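Local coordinates for dehydroquinate synthase (Thermus thermophilus, PDB 1UJN), which probably catalyses the conversion of 3-deoxy-D-arabino-heptulosonate 7-phosphate to 3-dehydroquinate with loss of phosphate, an early step of chorismate biosynthesis that uses NAD(+) and a divalent metal, at residues R7-Y12 with F146-G151; H54-P59 with G71-W76; G60-K65 with G133-E138; T166-L171 with L278-P283; A181-L186 with L203-A208. All blocks are in the same frame, centred on the assembly; numbering follows the deposited sequence.

Interaction 1 (R7-Y12 with F146-G151); sequences REPVPY and FHFPQG
Y12 and F148 bury the most surface in this contact, and P149 joins them by lying over the phenol. Y12 CG is held between the backbone N and the carbonyl carbon (chi1 64°), which turns one ring face toward P149. P149 CG makes a CH-pi contact with that face, 4.0 Å from the centroid of the Y12 ring and 20° off its normal. The same face also takes P149 O, which is 3.3 Å from Y12 CG. Y12 CE1 reaches F148 CB at 4.0 Å, the two side chains crossing at about a right angle. Beyond it the F148 ring receives the loop of residues 9-10: P9, which follows a cis peptide bond, brings CG within 3.6 Å of F148 CZ, while V10 CG2 lies 4.1 Å from F148 CD1. The phenol reaches past the contact, its OH bonding to S127 O, so tyrosine supplies both an aromatic face and a polar end. An alanine here would be likely to leave P149 without its aromatic floor and S127 O without the hydroxyl. No direct hydrogen bond joins the segments; a water donates to P11 O at 3.3 Å and to Q150 O at 2.6 Å. The chemistry is therefore apolar packing of prolines against aromatic rings, with water linking the backbones where strands 12-17 and 151-155 begin.

Interaction 2 (H54-P59 with G71-W76); sequences HLLGLP and GKVLSW
L56 and W76 both carry CG opposite the main-chain nitrogen, each with chi1 at 177°. For the tryptophan this brings the indole under L56 CB, which sits over the W76 six-membered ring in a CH-pi contact, 3.5 Å from its centroid; for the leucine it sends L56 CD2 along the same ring system, 3.8 Å from W76 CD2, the two side chains sliding past each other in opposite directions. The far rim of the indole meets the backbone at residue 54: H54 O approaches at the edge, 3.6 Å from W76 CH2. L58 CD1 touches V73 CG2 at 4.0 Å. K72 bends at its last two torsions until NZ stands 3.7 Å from L58 CD2. A long lysine suits this margin, since its CE and NZ lie against the L58 methyl while the ammonium reaches a water, 2.8 Å from K72 NZ, that donates to G57 O. Strand 55-58 and helix 67-80 run nearly antiparallel here, and L99 and V103 of helix 94-106 pack on L58 and V73. The chemistry is that of a helix laid on the outermost strand, within this chain, of the mixed sheet, at its parallel end: aliphatics and an indole exclude water inside, while waters serve the polar rim.

Interaction 3 (G60-K65 with G133-E138); sequences GGEAAK and GINLPE
N135 is gripped from several sides by the loop of residues 60-65 and its surroundings. Its backbone N donates to K65 O at 2.8 Å in a fairly straight bond (164°), although the donor lies above the carbonyl plane, 48° out of it. The side-chain ND2 gives a hydrogen to E62 OE1 at 3.0 Å, meeting that oxygen nearly along its C-O bond, with amide and carboxylate almost coplanar. ND2 also donates to a water 3.0 Å away, and this water donates in turn to E62 O at 2.7 Å. An asparagine, with a donor and an acceptor on one flat group, suits the place, for its OD1 accepts from N141 N. Buried K65 bends at chi3 (58°), with K65 CE 3.7 Å from G133 O. Its NZ donates to a second water at 2.9 Å, forms a salt bridge with D98 and bonds to N141 OD1, while E62 OE1 has a long, weak ion pair with K140, a predicted NAD(+)-binding residue. The contact joins the loop between strand 55-58 and helix 67-80 to strand 131-136 of a two-stranded antiparallel sheet, with T95 and L99 of helix 94-106 packing alongside and L67 of helix 67-80 against I134.

Interaction 4 (T166-L171 with L278-P283); sequences TFKEGL and LLWLSP
K168 crosses the face of W280, and nearly every atom of its side chain has a partner there. CB begins in a corner between two residues, with K168 CB 3.7 Å from L281 CD1 and equally far from W280 CH2. CG, placed opposite the carbonyl carbon (chi1 -64°), passes over the rim of the benzene ring, K168 CG lying 3.6 Å from W280 CH2. From here the chain is fully extended and lies along the indole. CD makes a CH-pi contact, 3.8 Å from K168 CD to the centroid of the W280 six-membered ring. CE lies over CE2, K168 CE being 3.6 Å from W280 CE2. The ammonium then arrives over the smaller ring in a cation-pi contact, K168 NZ standing 3.9 Å from the centroid of the W280 five-membered ring and 15° off its normal. From this position it also donates to the carbonyl of the same tryptophan, K168 NZ to W280 O at 2.8 Å, tilted 26° from the carbonyl plane. Lysine suits the place because its methylenes match the indole face and its charge lies near the C-terminal end of helix 271-281, where the helix dipole would probably welcome it. L171 comes to the ring edge instead, with a tight 3.2 Å between L171 CD1 and W280 CH2. The contact is helix-to-helix packing within the largely helical part of the fold, where helix 164-181 also carries E173, a predicted zinc ligand, and E169, which bonds to G248 beside the predicted metal site.

Interaction 5 (A181-L186 with L203-A208); sequences AGDEAL and LARAVA
D183 and R205 meet obliquely, the carboxylate and guanidinium planes turned 68° apart, so their salt bridge rests on a single short contact. R205 NH1 donates to D183 OD2 at 2.7 Å, bent to 141°; OD2 accepts on its syn lone pair and lies 21° out of the guanidinium plane. Extended first and second torsions of R205 bring its CD within 3.7 Å of A185 CB, and the bend at chi3 then turns NE and the guanidinium toward D183. L186 crosses the arginine stem obliquely and settles on the helix, L186 CD2 lying 3.9 Å from A206 CB and 3.7 Å from A206 N; small alanine at 206 lets the leucine come this close to the backbone. The other carboxylate oxygen, D183 OD1, accepts a weak bond from A185 N at 3.0 Å. An asparagine in place of D183 would probably leave the R205 guanidinium without its charged mate. The weak OD1 bond closes an Asx-type turn, and L186 N bonds D183 O, at the head of residues 184-186, which have helical backbone angles. This is a turn leaving one helix, 164-181, and packing on the next in the chain, 199-216, where A206 O takes a bond from H177.

Along the chain, interactions 2 and 3 both fall between the two segments of interaction 1 and alternate with each other; interaction 4 follows, enclosing interaction 5. The first serves the sheet at strands 12-17 and 151-155, the second its edge strand 55-58. Interactions 2 and 3 lie about 15 Å apart between centres, touch where P59 meets A64, and both reach the second subunit: S75 of one chain bonds E138 of the other. Helix 164-181, used by interaction 4, leads into the turn of interaction 5, about 17 Å away between centres, which packs on the next long helix, 199-216. Interactions 3 and 4 approach the predicted NAD(+) and metal residues from the sheet-bearing and helical parts of the fold.

Interaction 1 (R7-Y12 with F146-G151)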
# COMPACT_ATOMS: atom_id res chain seq x y z
N ARG A 7 1.71 -20.33 5.64
CA ARG A 7 0.30 -20.40 6.01
C ARG A 7 -0.28 -19.08 6.48
O ARG A 7 -1.43 -18.75 6.17
CB ARG A 7 0.12 -21.46 7.10
CG ARG A 7 0.65 -22.83 6.73
CD ARG A 7 -0.11 -23.40 5.55
NE ARG A 7 -1.49 -23.71 5.91
CZ ARG A 7 -2.45 -23.98 5.02
NH1 ARG A 7 -2.18 -23.97 3.72
NH2 ARG A 7 -3.67 -24.26 5.44
N GLU A 8 0.50 -18.33 7.25
CA GLU A 8 0.03 -17.06 7.79
C GLU A 8 0.98 -15.91 7.48
O GLU A 8 2.19 -16.11 7.37
CB GLU A 8 -0.15 -17.19 9.31
CG GLU A 8 -1.14 -18.27 9.73
CD GLU A 8 -2.58 -17.90 9.45
OE1 GLU A 8 -2.83 -17.16 8.47
OE2 GLU A 8 -3.48 -18.36 10.19
N PRO A 9 0.44 -14.68 7.34
CA PRO A 9 -0.99 -14.36 7.46
C PRO A 9 -1.79 -14.70 6.21
O PRO A 9 -3.02 -14.75 6.24
CB PRO A 9 -0.96 -12.85 7.73
CG PRO A 9 0.18 -12.40 6.90
CD PRO A 9 1.24 -13.46 7.19
N VAL A 10 -1.08 -14.92 5.10
CA VAL A 10 -1.70 -15.27 3.83
C VAL A 10 -0.98 -16.49 3.28
O VAL A 10 0.25 -16.50 3.19
CB VAL A 10 -1.58 -14.11 2.81
CG1 VAL A 10 -2.23 -14.49 1.49
CG2 VAL A 10 -2.23 -12.85 3.38
N PRO A 11 -1.72 -17.54 2.91
CA PRO A 11 -1.10 -18.76 2.39
C PRO A 11 -0.65 -18.74 0.93
O PRO A 11 -1.32 -18.18 0.05
CB PRO A 11 -2.16 -19.82 2.64
CG PRO A 11 -3.42 -19.06 2.39
CD PRO A 11 -3.17 -17.75 3.12
N TYR A 12 0.51 -19.34 0.69
CA TYR A 12 1.06 -19.46 -0.65
C TYR A 12 2.21 -20.46 -0.61
O TYR A 12 2.85 -20.66 0.42
CB TYR A 12 1.55 -18.12 -1.21
CG TYR A 12 2.70 -17.48 -0.46
CD1 TYR A 12 2.47 -16.57 0.57
CD2 TYR A 12 4.03 -17.75 -0.81
CE1 TYR A 12 3.53 -15.94 1.23
CE2 TYR A 12 5.09 -17.14 -0.15
CZ TYR A 12 4.83 -16.23 0.87
OH TYR A 12 5.88 -15.61 1.51
N PHE A 146 3.45 -4.15 2.75
CA PHE A 146 3.53 -5.57 3.05
C PHE A 146 2.52 -6.18 2.08
O PHE A 146 1.31 -5.95 2.21
CB PHE A 146 3.16 -5.85 4.50
CG PHE A 146 4.25 -5.52 5.47
CD1 PHE A 146 4.20 -4.36 6.23
CD2 PHE A 146 5.36 -6.36 5.60
CE1 PHE A 146 5.24 -4.03 7.10
CE2 PHE A 146 6.40 -6.05 6.47
CZ PHE A 146 6.34 -4.88 7.22
N HIS A 147 3.02 -6.91 1.10
CA HIS A 147 2.18 -7.53 0.09
C HIS A 147 2.81 -8.87 -0.24
O HIS A 147 3.95 -8.94 -0.70
CB HIS A 147 2.13 -6.63 -1.15
CG HIS A 147 1.09 -7.03 -2.15
ND1 HIS A 147 -0.22 -7.28 -1.79
CD2 HIS A 147 1.16 -7.22 -3.48
CE1 HIS A 147 -0.91 -7.61 -2.87
NE2 HIS A 147 -0.10 -7.58 -3.91
N PHE A 148 2.07 -9.94 0.04
CA PHE A 148 2.58 -11.29 -0.17
C PHE A 148 2.32 -11.84 -1.55
O PHE A 148 1.27 -11.61 -2.13
CB PHE A 148 1.98 -12.24 0.86
CG PHE A 148 2.23 -11.83 2.27
CD1 PHE A 148 1.39 -10.91 2.89
CD2 PHE A 148 3.33 -12.31 2.97
CE1 PHE A 148 1.65 -10.47 4.19
CE2 PHE A 148 3.60 -11.87 4.27
CZ PHE A 148 2.76 -10.95 4.87
N PRO A 149 3.29 -12.60 -2.08
CA PRO A 149 3.12 -13.19 -3.41
C PRO A 149 2.09 -14.30 -3.34
O PRO A 149 1.82 -14.85 -2.27
CB PRO A 149 4.52 -13.71 -3.75
CG PRO A 149 5.05 -14.11 -2.41
CD PRO A 149 4.59 -12.97 -1.50
N GLN A 150 1.50 -14.61 -4.49
CA GLN A 150 0.51 -15.66 -4.60
C GLN A 150 1.26 -16.98 -4.72
O GLN A 150 0.68 -18.06 -4.57
CB GLN A 150 -0.33 -15.39 -5.84
CG GLN A 150 -1.53 -16.27 -6.01
CD GLN A 150 -2.37 -15.80 -7.17
OE1 GLN A 150 -3.39 -15.12 -6.99
NE2 GLN A 150 -1.97 -16.18 -8.38
N GLY A 151 2.56 -16.88 -4.98
CA GLY A 151 3.40 -18.06 -5.11
C GLY A 151 4.84 -17.63 -5.40
O GLY A 151 5.06 -16.56 -5.95
O HOH W 1 -1.55 -18.46 -3.21

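Interaction 2 (H54-P59 with G71-W76)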
# COMPACT_ATOMS: atom_id res chain seq x y z
N HIS A 54 2.86 -9.39 -22.24
CA HIS A 54 3.41 -8.08 -21.88
C HIS A 54 4.62 -8.23 -20.98
O HIS A 54 4.49 -8.69 -19.84
CB HIS A 54 2.34 -7.25 -21.17
CG HIS A 54 1.05 -7.16 -21.92
ND1 HIS A 54 0.96 -6.65 -23.20
CD2 HIS A 54 -0.21 -7.53 -21.58
CE1 HIS A 54 -0.29 -6.70 -23.62
NE2 HIS A 54 -1.02 -7.23 -22.65
N LEU A 55 5.79 -7.84 -21.48
CA LEU A 55 7.03 -7.95 -20.71
C LEU A 55 7.80 -6.64 -20.69
O LEU A 55 7.87 -5.94 -21.70
CB LEU A 55 7.94 -9.03 -21.29
CG LEU A 55 7.53 -10.50 -21.22
CD1 LEU A 55 6.44 -10.79 -22.24
CD2 LEU A 55 8.75 -11.36 -21.49
N LEU A 56 8.39 -6.32 -19.54
CA LEU A 56 9.18 -5.11 -19.38
C LEU A 56 10.47 -5.46 -18.65
O LEU A 56 10.43 -6.00 -17.53
CB LEU A 56 8.41 -4.05 -18.59
CG LEU A 56 9.19 -2.76 -18.30
CD1 LEU A 56 9.49 -2.04 -19.62
CD2 LEU A 56 8.41 -1.85 -17.38
N GLY A 57 11.60 -5.15 -19.28
CA GLY A 57 12.89 -5.43 -18.69
C GLY A 57 13.44 -4.22 -17.97
O GLY A 57 13.25 -3.09 -18.41
N LEU A 58 14.13 -4.45 -16.86
CA LEU A 58 14.69 -3.36 -16.08
C LEU A 58 16.08 -3.73 -15.59
O LEU A 58 16.40 -4.91 -15.43
CB LEU A 58 13.81 -3.07 -14.87
CG LEU A 58 12.34 -2.70 -15.03
CD1 LEU A 58 11.70 -2.65 -13.65
CD2 LEU A 58 12.21 -1.37 -15.73
N PRO A 59 16.93 -2.72 -15.37
CA PRO A 59 18.27 -3.05 -14.87
C PRO A 59 18.08 -3.39 -13.40
O PRO A 59 17.29 -2.74 -12.71
CB PRO A 59 19.04 -1.74 -15.06
CG PRO A 59 18.35 -1.11 -16.23
CD PRO A 59 16.89 -1.35 -15.91
N GLY A 71 7.09 4.76 -10.96
CA GLY A 71 6.12 5.45 -11.78
C GLY A 71 6.09 4.92 -13.19
O GLY A 71 5.03 4.80 -13.80
N LYS A 72 7.27 4.59 -13.72
CA LYS A 72 7.38 4.07 -15.08
C LYS A 72 6.66 2.74 -15.22
O LYS A 72 5.91 2.53 -16.17
CB LYS A 72 8.86 3.89 -15.46
CG LYS A 72 9.06 3.60 -16.95
CD LYS A 72 10.54 3.60 -17.32
CE LYS A 72 11.22 2.30 -16.92
NZ LYS A 72 11.00 1.26 -17.96
N VAL A 73 6.88 1.84 -14.27
CA VAL A 73 6.22 0.53 -14.32
C VAL A 73 4.71 0.68 -14.20
O VAL A 73 3.96 0.04 -14.93
CB VAL A 73 6.75 -0.41 -13.21
CG1 VAL A 73 6.07 -1.77 -13.31
CG2 VAL A 73 8.27 -0.57 -13.34
N LEU A 74 4.25 1.52 -13.28
CA LEU A 74 2.81 1.72 -13.12
C LEU A 74 2.16 2.25 -14.41
O LEU A 74 1.11 1.77 -14.82
CB LEU A 74 2.55 2.68 -11.96
CG LEU A 74 2.86 2.12 -10.56
CD1 LEU A 74 2.93 3.26 -9.56
CD2 LEU A 74 1.79 1.11 -10.15
N SER A 75 2.78 3.23 -15.04
CA SER A 75 2.23 3.78 -16.28
C SER A 75 2.26 2.74 -17.39
O SER A 75 1.39 2.73 -18.27
CB SER A 75 3.00 5.03 -16.70
OG SER A 75 2.65 6.13 -15.86
N TRP A 76 3.25 1.87 -17.35
CA TRP A 76 3.38 0.82 -18.35
C TRP A 76 2.18 -0.12 -18.23
O TRP A 76 1.57 -0.49 -19.23
CB TRP A 76 4.70 0.05 -18.14
CG TRP A 76 4.90 -1.09 -19.08
CD1 TRP A 76 5.10 -1.02 -20.43
CD2 TRP A 76 4.89 -2.48 -18.75
NE1 TRP A 76 5.21 -2.29 -20.96
CE2 TRP A 76 5.09 -3.20 -19.95
CE3 TRP A 76 4.74 -3.19 -17.55
CZ2 TRP A 76 5.14 -4.60 -19.98
CZ3 TRP A 76 4.79 -4.59 -17.59
CH2 TRP A 76 4.98 -5.27 -18.80
O HOH W 2 7.18 -3.51 -23.07
O HOH W 3 12.48 -0.39 -19.68

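Interaction 3 (G60-K65 with G133-E138)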
# COMPACT_ATOMS: atom_id res chain seq x y z
N GLY A 60 18.77 -4.41 -12.92
CA GLY A 60 18.66 -4.77 -11.52
C GLY A 60 19.47 -3.79 -10.70
O GLY A 60 19.97 -2.80 -11.24
N GLY A 61 19.63 -4.05 -9.41
CA GLY A 61 20.40 -3.13 -8.60
C GLY A 61 19.51 -2.14 -7.88
O GLY A 61 18.31 -2.07 -8.15
N GLU A 62 20.10 -1.36 -6.98
CA GLU A 62 19.36 -0.39 -6.19
C GLU A 62 18.66 0.71 -7.01
O GLU A 62 17.68 1.30 -6.55
CB GLU A 62 20.30 0.25 -5.17
CG GLU A 62 20.80 -0.73 -4.13
CD GLU A 62 19.68 -1.29 -3.27
OE1 GLU A 62 18.86 -0.48 -2.79
OE2 GLU A 62 19.63 -2.52 -3.06
N ALA A 63 19.17 1.00 -8.20
CA ALA A 63 18.58 2.03 -9.05
C ALA A 63 17.15 1.68 -9.44
O ALA A 63 16.35 2.56 -9.74
CB ALA A 63 19.44 2.22 -10.31
N ALA A 64 16.82 0.39 -9.43
CA ALA A 64 15.48 -0.07 -9.78
C ALA A 64 14.47 0.27 -8.68
O ALA A 64 13.27 0.34 -8.92
CB ALA A 64 15.48 -1.57 -10.04
N LYS A 65 14.97 0.45 -7.46
CA LYS A 65 14.11 0.77 -6.33
C LYS A 65 14.02 2.27 -6.12
O LYS A 65 14.49 2.81 -5.11
CB LYS A 65 14.64 0.07 -5.07
CG LYS A 65 14.48 -1.45 -5.13
CD LYS A 65 15.17 -2.17 -3.97
CE LYS A 65 14.66 -1.71 -2.61
NZ LYS A 65 15.27 -2.54 -1.52
N GLY A 133 9.01 -2.59 -1.54
CA GLY A 133 9.25 -1.16 -1.41
C GLY A 133 10.38 -0.61 -2.26
O GLY A 133 11.00 -1.32 -3.04
N ILE A 134 10.63 0.68 -2.09
CA ILE A 134 11.67 1.37 -2.84
C ILE A 134 12.44 2.32 -1.91
O ILE A 134 12.11 2.45 -0.73
CB ILE A 134 11.04 2.19 -4.00
CG1 ILE A 134 10.00 3.17 -3.44
CG2 ILE A 134 10.38 1.24 -5.01
CD1 ILE A 134 9.46 4.14 -4.48
N ASN A 135 13.46 2.97 -2.46
CA ASN A 135 14.28 3.90 -1.69
C ASN A 135 13.91 5.35 -1.99
O ASN A 135 13.20 5.64 -2.95
CB ASN A 135 15.77 3.73 -2.02
CG ASN A 135 16.23 2.29 -1.91
OD1 ASN A 135 15.95 1.61 -0.93
ND2 ASN A 135 16.97 1.83 -2.92
N LEU A 136 14.42 6.25 -1.15
CA LEU A 136 14.23 7.69 -1.31
C LEU A 136 15.62 8.29 -1.13
O LEU A 136 16.52 7.63 -0.59
CB LEU A 136 13.32 8.26 -0.21
CG LEU A 136 11.84 7.88 -0.17
CD1 LEU A 136 11.20 8.47 1.08
CD2 LEU A 136 11.15 8.38 -1.42
N PRO A 137 15.83 9.53 -1.58
CA PRO A 137 17.15 10.15 -1.43
C PRO A 137 17.53 10.20 0.05
O PRO A 137 18.70 10.12 0.41
CB PRO A 137 16.93 11.54 -2.01
CG PRO A 137 15.96 11.28 -3.11
CD PRO A 137 14.96 10.34 -2.45
N GLU A 138 16.51 10.32 0.91
CA GLU A 138 16.71 10.39 2.35
C GLU A 138 17.08 9.05 2.98
O GLU A 138 17.48 9.01 4.15
CB GLU A 138 15.46 10.93 3.04
CG GLU A 138 15.10 12.38 2.72
CD GLU A 138 14.65 12.59 1.28
OE1 GLU A 138 14.13 11.63 0.67
OE2 GLU A 138 14.80 13.72 0.77
O HOH W 4 17.40 -0.79 -0.68
O HOH W 5 17.77 3.61 -5.21

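Interaction 4 (T166-L171 with L278-P283)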
# COMPACT_ATOMS: atom_id res chain seq x y z
N THR A 166 27.86 -13.02 -5.45
CA THR A 166 26.44 -12.78 -5.22
C THR A 166 25.79 -14.08 -4.77
O THR A 166 24.92 -14.08 -3.90
CB THR A 166 25.75 -12.30 -6.51
OG1 THR A 166 26.41 -11.11 -6.98
CG2 THR A 166 24.28 -11.97 -6.25
N PHE A 167 26.21 -15.19 -5.37
CA PHE A 167 25.69 -16.50 -5.00
C PHE A 167 25.96 -16.75 -3.52
O PHE A 167 25.09 -17.20 -2.78
CB PHE A 167 26.37 -17.59 -5.85
CG PHE A 167 26.03 -18.99 -5.43
CD1 PHE A 167 26.89 -19.72 -4.61
CD2 PHE A 167 24.83 -19.58 -5.84
CE1 PHE A 167 26.57 -21.01 -4.22
CE2 PHE A 167 24.51 -20.88 -5.44
CZ PHE A 167 25.38 -21.60 -4.63
N LYS A 168 27.18 -16.43 -3.09
CA LYS A 168 27.58 -16.63 -1.70
C LYS A 168 26.88 -15.69 -0.73
O LYS A 168 26.63 -16.06 0.42
CB LYS A 168 29.09 -16.50 -1.57
CG LYS A 168 29.85 -17.58 -2.32
CD LYS A 168 31.34 -17.57 -1.96
CE LYS A 168 32.06 -18.77 -2.56
NZ LYS A 168 33.51 -18.77 -2.22
N GLU A 169 26.57 -14.48 -1.17
CA GLU A 169 25.89 -13.53 -0.30
C GLU A 169 24.62 -14.15 0.27
O GLU A 169 24.32 -13.99 1.46
CB GLU A 169 25.48 -12.27 -1.06
CG GLU A 169 26.55 -11.26 -1.22
CD GLU A 169 25.99 -9.96 -1.75
OE1 GLU A 169 26.34 -9.57 -2.88
OE2 GLU A 169 25.18 -9.33 -1.03
N GLY A 170 23.88 -14.85 -0.58
CA GLY A 170 22.66 -15.49 -0.14
C GLY A 170 22.91 -16.61 0.85
O GLY A 170 22.10 -16.84 1.76
N LEU A 171 24.02 -17.31 0.70
CA LEU A 171 24.33 -18.40 1.61
C LEU A 171 24.61 -17.86 3.01
O LEU A 171 24.47 -18.58 3.99
CB LEU A 171 25.51 -19.22 1.10
CG LEU A 171 25.30 -19.82 -0.30
CD1 LEU A 171 26.34 -20.90 -0.55
CD2 LEU A 171 23.91 -20.40 -0.41
N LEU A 278 33.64 -16.56 6.88
CA LEU A 278 34.36 -15.40 6.35
C LEU A 278 35.50 -15.75 5.40
O LEU A 278 35.76 -15.01 4.45
CB LEU A 278 34.89 -14.55 7.50
CG LEU A 278 33.80 -13.82 8.30
CD1 LEU A 278 34.40 -13.21 9.57
CD2 LEU A 278 33.17 -12.73 7.44
N LEU A 279 36.20 -16.85 5.66
CA LEU A 279 37.30 -17.26 4.79
C LEU A 279 36.74 -17.76 3.46
O LEU A 279 37.28 -17.45 2.39
CB LEU A 279 38.12 -18.37 5.45
CG LEU A 279 38.95 -17.94 6.67
CD1 LEU A 279 39.78 -19.12 7.15
CD2 LEU A 279 39.85 -16.78 6.30
N TRP A 280 35.66 -18.52 3.53
CA TRP A 280 35.00 -19.06 2.35
C TRP A 280 34.36 -17.91 1.56
O TRP A 280 34.39 -17.90 0.33
CB TRP A 280 33.93 -20.05 2.79
CG TRP A 280 33.01 -20.49 1.71
CD1 TRP A 280 33.26 -21.43 0.74
CD2 TRP A 280 31.67 -20.03 1.48
NE1 TRP A 280 32.16 -21.58 -0.06
CE2 TRP A 280 31.17 -20.74 0.36
CE3 TRP A 280 30.85 -19.09 2.11
CZ2 TRP A 280 29.88 -20.53 -0.13
CZ3 TRP A 280 29.57 -18.88 1.62
CH2 TRP A 280 29.09 -19.60 0.51
N LEU A 281 33.81 -16.94 2.28
CA LEU A 281 33.14 -15.81 1.66
C LEU A 281 34.06 -14.82 0.96
O LEU A 281 33.73 -14.31 -0.11
CB LEU A 281 32.31 -15.07 2.72
CG LEU A 281 31.33 -14.00 2.23
CD1 LEU A 281 30.27 -14.63 1.35
CD2 LEU A 281 30.69 -13.31 3.43
N SER A 282 35.22 -14.55 1.57
CA SER A 282 36.18 -13.60 1.02
C SER A 282 35.53 -12.24 0.82
O SER A 282 35.50 -11.71 -0.30
CB SER A 282 36.76 -14.11 -0.30
OG SER A 282 37.63 -15.21 -0.10
N PRO A 283 34.99 -11.65 1.90
CA PRO A 283 34.34 -10.35 1.83
C PRO A 283 35.33 -9.24 1.47
O PRO A 283 36.53 -9.36 1.75
CB PRO A 283 33.77 -10.18 3.23
CG PRO A 283 34.79 -10.86 4.08
CD PRO A 283 35.05 -12.13 3.30

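Interaction 5 (A181-L186 with L203-A208)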
# COMPACT_ATOMS: atom_id res chain seq x y z
N ALA A 181 17.92 -20.73 14.29
CA ALA A 181 17.16 -21.94 14.57
C ALA A 181 17.94 -23.02 15.32
O ALA A 181 17.35 -23.87 15.99
CB ALA A 181 16.62 -22.52 13.26
N GLY A 182 19.27 -22.97 15.22
CA GLY A 182 20.09 -23.98 15.88
C GLY A 182 20.25 -25.15 14.93
O GLY A 182 20.49 -26.28 15.35
N ASP A 183 20.10 -24.87 13.64
CA ASP A 183 20.21 -25.89 12.60
C ASP A 183 21.65 -25.96 12.08
O ASP A 183 22.06 -25.15 11.25
CB ASP A 183 19.27 -25.55 11.44
CG ASP A 183 19.08 -26.71 10.48
OD1 ASP A 183 20.06 -27.43 10.20
OD2 ASP A 183 17.94 -26.91 10.00
N GLU A 184 22.41 -26.93 12.58
CA GLU A 184 23.80 -27.12 12.19
C GLU A 184 23.98 -27.31 10.68
O GLU A 184 25.02 -26.94 10.12
CB GLU A 184 24.37 -28.34 12.92
CG GLU A 184 25.86 -28.59 12.72
CD GLU A 184 26.74 -27.68 13.57
OE1 GLU A 184 26.51 -27.61 14.80
OE2 GLU A 184 27.66 -27.05 13.01
N ALA A 185 22.98 -27.88 10.03
CA ALA A 185 23.05 -28.13 8.59
C ALA A 185 23.18 -26.84 7.78
O ALA A 185 23.85 -26.81 6.74
CB ALA A 185 21.82 -28.90 8.13
N LEU A 186 22.55 -25.77 8.26
CA LEU A 186 22.60 -24.49 7.56
C LEU A 186 23.92 -23.75 7.74
O LEU A 186 24.17 -22.73 7.10
CB LEU A 186 21.43 -23.61 8.00
CG LEU A 186 20.08 -24.10 7.48
CD1 LEU A 186 18.95 -23.27 8.06
CD2 LEU A 186 20.08 -24.00 5.95
N LEU A 203 18.82 -25.01 0.24
CA LEU A 203 17.99 -23.81 0.09
C LEU A 203 16.59 -24.00 0.67
O LEU A 203 16.05 -23.09 1.32
CB LEU A 203 17.91 -23.39 -1.38
CG LEU A 203 19.22 -22.80 -1.94
CD1 LEU A 203 19.08 -22.52 -3.43
CD2 LEU A 203 19.57 -21.52 -1.20
N ALA A 204 16.01 -25.17 0.45
CA ALA A 204 14.68 -25.46 0.98
C ALA A 204 14.74 -25.42 2.50
O ALA A 204 13.82 -24.94 3.15
CB ALA A 204 14.22 -26.83 0.50
N ARG A 205 15.83 -25.93 3.06
CA ARG A 205 15.97 -25.93 4.51
C ARG A 205 16.09 -24.49 5.01
O ARG A 205 15.51 -24.13 6.04
CB ARG A 205 17.20 -26.74 4.93
CG ARG A 205 17.43 -26.76 6.43
CD ARG A 205 18.60 -27.66 6.81
NE ARG A 205 18.26 -29.07 6.72
CZ ARG A 205 17.48 -29.72 7.59
NH1 ARG A 205 16.97 -29.08 8.64
NH2 ARG A 205 17.22 -31.00 7.42
N ALA A 206 16.83 -23.66 4.28
CA ALA A 206 17.02 -22.27 4.66
C ALA A 206 15.70 -21.50 4.68
O ALA A 206 15.41 -20.75 5.61
CB ALA A 206 18.00 -21.60 3.70
N VAL A 207 14.89 -21.69 3.64
CA VAL A 207 13.60 -21.01 3.56
C VAL A 207 12.67 -21.48 4.67
O VAL A 207 11.96 -20.68 5.28
CB VAL A 207 12.91 -21.26 2.21
CG1 VAL A 207 11.58 -20.52 2.17
CG2 VAL A 207 13.81 -20.78 1.07
N ALA A 208 12.68 -22.78 4.93
CA ALA A 208 11.83 -23.36 5.96
C ALA A 208 12.05 -22.72 7.33
O ALA A 208 11.11 -22.58 8.11
CB ALA A 208 12.05 -24.87 6.04